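Local coordinates for protein purine nucleoside phosphorylase (Thermus thermophilus, PDB 1ODK) that probably cleaves purine nucleosides with phosphate, releasing the free base and a pentose 1-phosphate, as a hexameric member of the phosphorylase superfamily, at residues B[11-16]-B[57-62]. Sequence-based numbering, arbitrary orientation.
Sequences GDVAER and PVSVQT
The guanidinium of Arg16 meets Pro57 through one water, which lies in the guanidinium plane at its edge, 2.9 Å from Arg16 NH2. The same water accepts from Arg16 N and donates to Pro57 O at 2.7 Å, so it bridges the two segments where the parallel pairing begins. With its chain extended from CG to NE, Arg16 also reaches the C-terminal end of the chain, where NE donates to Val232 O of helix 214-233 and NH1 forms a salt bridge with the terminal carboxylate of Val235; all three guanidinium nitrogens thus have partners, which should restrict its rotation. Next along, Arg16 O accepts from Ser59 N at 2.9 Å, in the carbonyl plane, and the CA-H of Val58 approaches the same oxygen. Ser59 OG stands beside its own backbone N (chi1 -70°) and receives an almost straight bond from Ala14 N, 2.8 Å long; a further hydrogen bond links this hydroxyl to Thr50 OG1. Ala14 CB packs against Pro57 CB at 3.8 Å, beside the Ser59 hydroxyl. The loop before strand 16-20 and that strand's first residue are thereby tied to parallel strand 56-61. Beyond, strand 48-53 pairs antiparallel with 56-61, strand 84-93 runs parallel to 16-20, and helix 23-33 packs on Val60.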
loop_
_atom_site.group_PDB
_atom_site.type_symbol
_atom_site.label_atom_id
_atom_site.label_comp_id
_atom_site.label_asym_id
_atom_site.label_seq_id
_atom_site.Cartn_x
_atom_site.Cartn_y
_atom_site.Cartn_z
ATOM N N GLY B 11 -19.587 -18.248 -33.547
ATOM C CA GLY B 11 -20.983 -18.500 -33.872
ATOM C C GLY B 11 -21.789 -19.185 -32.776
ATOM O O GLY B 11 -23.016 -19.101 -32.757
ATOM N N ASP B 12 -21.104 -19.858 -31.859
ATOM C CA ASP B 12 -21.767 -20.571 -30.765
ATOM C C ASP B 12 -22.366 -19.693 -29.670
ATOM O O ASP B 12 -23.367 -20.061 -29.059
ATOM C CB ASP B 12 -20.794 -21.536 -30.083
ATOM C CG ASP B 12 -20.338 -22.650 -30.989
ATOM O OD1 ASP B 12 -21.147 -23.107 -31.824
ATOM O OD2 ASP B 12 -19.172 -23.082 -30.848
ATOM N N VAL B 13 -21.744 -18.548 -29.415
ATOM C CA VAL B 13 -22.182 -17.653 -28.347
ATOM C C VAL B 13 -23.061 -16.492 -28.797
ATOM O O VAL B 13 -22.748 -15.802 -29.762
ATOM C CB VAL B 13 -20.951 -17.088 -27.599
ATOM C CG1 VAL B 13 -21.391 -16.175 -26.463
ATOM C CG2 VAL B 13 -20.094 -18.250 -27.077
ATOM N N ALA B 14 -24.157 -16.275 -28.077
ATOM C CA ALA B 14 -25.081 -15.193 -28.398
ATOM C C ALA B 14 -24.569 -13.869 -27.845
ATOM O O ALA B 14 -23.651 -13.839 -27.025
ATOM C CB ALA B 14 -26.461 -15.492 -27.816
ATOM N N GLU B 15 -25.161 -12.771 -28.299
ATOM C CA GLU B 15 -24.757 -11.459 -27.815
ATOM C C GLU B 15 -25.143 -11.282 -26.351
ATOM O O GLU B 15 -24.448 -10.597 -25.599
ATOM C CB GLU B 15 -25.407 -10.353 -28.650
ATOM C CG GLU B 15 -24.791 -10.171 -30.021
ATOM C CD GLU B 15 -25.370 -8.979 -30.764
ATOM O OE1 GLU B 15 -24.874 -8.678 -31.870
ATOM O OE2 GLU B 15 -26.315 -8.343 -30.248
ATOM N N ARG B 16 -26.256 -11.900 -25.959
ATOM C CA ARG B 16 -26.756 -11.819 -24.591
ATOM C C ARG B 16 -26.383 -13.093 -23.846
ATOM O O ARG B 16 -26.698 -14.197 -24.294
ATOM C CB ARG B 16 -28.276 -11.633 -24.601
ATOM C CG ARG B 16 -28.714 -10.379 -25.341
ATOM C CD ARG B 16 -30.228 -10.245 -25.428
ATOM N NE ARG B 16 -30.594 -8.975 -26.053
ATOM C CZ ARG B 16 -30.388 -8.686 -27.334
ATOM N NH1 ARG B 16 -30.743 -7.499 -27.813
ATOM N NH2 ARG B 16 -29.844 -9.586 -28.142
ATOM N N PRO B 57 -31.804 -15.092 -29.106
ATOM C CA PRO B 57 -30.682 -15.951 -28.717
ATOM C C PRO B 57 -30.108 -15.546 -27.356
ATOM O O PRO B 57 -29.895 -14.364 -27.085
ATOM C CB PRO B 57 -29.680 -15.749 -29.852
ATOM C CG PRO B 57 -30.563 -15.418 -31.042
ATOM C CD PRO B 57 -31.566 -14.470 -30.422
ATOM N N VAL B 58 -29.881 -16.534 -26.500
ATOM C CA VAL B 58 -29.319 -16.299 -25.174
ATOM C C VAL B 58 -28.356 -17.431 -24.814
ATOM O O VAL B 58 -28.666 -18.608 -25.008
ATOM C CB VAL B 58 -30.430 -16.222 -24.092
ATOM C CG1 VAL B 58 -29.808 -16.188 -22.700
ATOM C CG2 VAL B 58 -31.285 -14.971 -24.313
ATOM N N SER B 59 -27.182 -17.067 -24.311
ATOM C CA SER B 59 -26.196 -18.055 -23.895
ATOM C C SER B 59 -26.129 -18.060 -22.371
ATOM O O SER B 59 -26.449 -17.061 -21.726
ATOM C CB SER B 59 -24.817 -17.728 -24.471
ATOM O OG SER B 59 -24.780 -17.931 -25.874
ATOM N N VAL B 60 -25.737 -19.195 -21.804
ATOM C CA VAL B 60 -25.612 -19.355 -20.360
ATOM C C VAL B 60 -24.233 -19.976 -20.183
ATOM O O VAL B 60 -24.020 -21.133 -20.548
ATOM C CB VAL B 60 -26.689 -20.318 -19.807
ATOM C CG1 VAL B 60 -26.575 -20.414 -18.292
ATOM C CG2 VAL B 60 -28.074 -19.837 -20.210
ATOM N N GLN B 61 -23.304 -19.203 -19.626
ATOM C CA GLN B 61 -21.926 -19.655 -19.458
ATOM C C GLN B 61 -21.423 -19.718 -18.018
ATOM O O GLN B 61 -21.452 -18.729 -17.295
ATOM C CB GLN B 61 -20.998 -18.745 -20.272
ATOM C CG GLN B 61 -19.502 -19.041 -20.113
ATOM C CD GLN B 61 -19.123 -20.418 -20.624
ATOM O OE1 GLN B 61 -19.370 -20.746 -21.781
ATOM N NE2 GLN B 61 -18.512 -21.232 -19.762
ATOM N N THR B 62 -20.943 -20.895 -17.631
ATOM C CA THR B 62 -20.399 -21.128 -16.296
ATOM C C THR B 62 -19.128 -20.295 -16.131
ATOM O O THR B 62 -18.290 -20.268 -17.031
ATOM C CB THR B 62 -20.023 -22.613 -16.123
ATOM O OG1 THR B 62 -21.189 -23.424 -16.300
ATOM C CG2 THR B 62 -19.417 -22.862 -14.751
HETATM O O HOH W 1 -28.551 -12.216 -28.006
#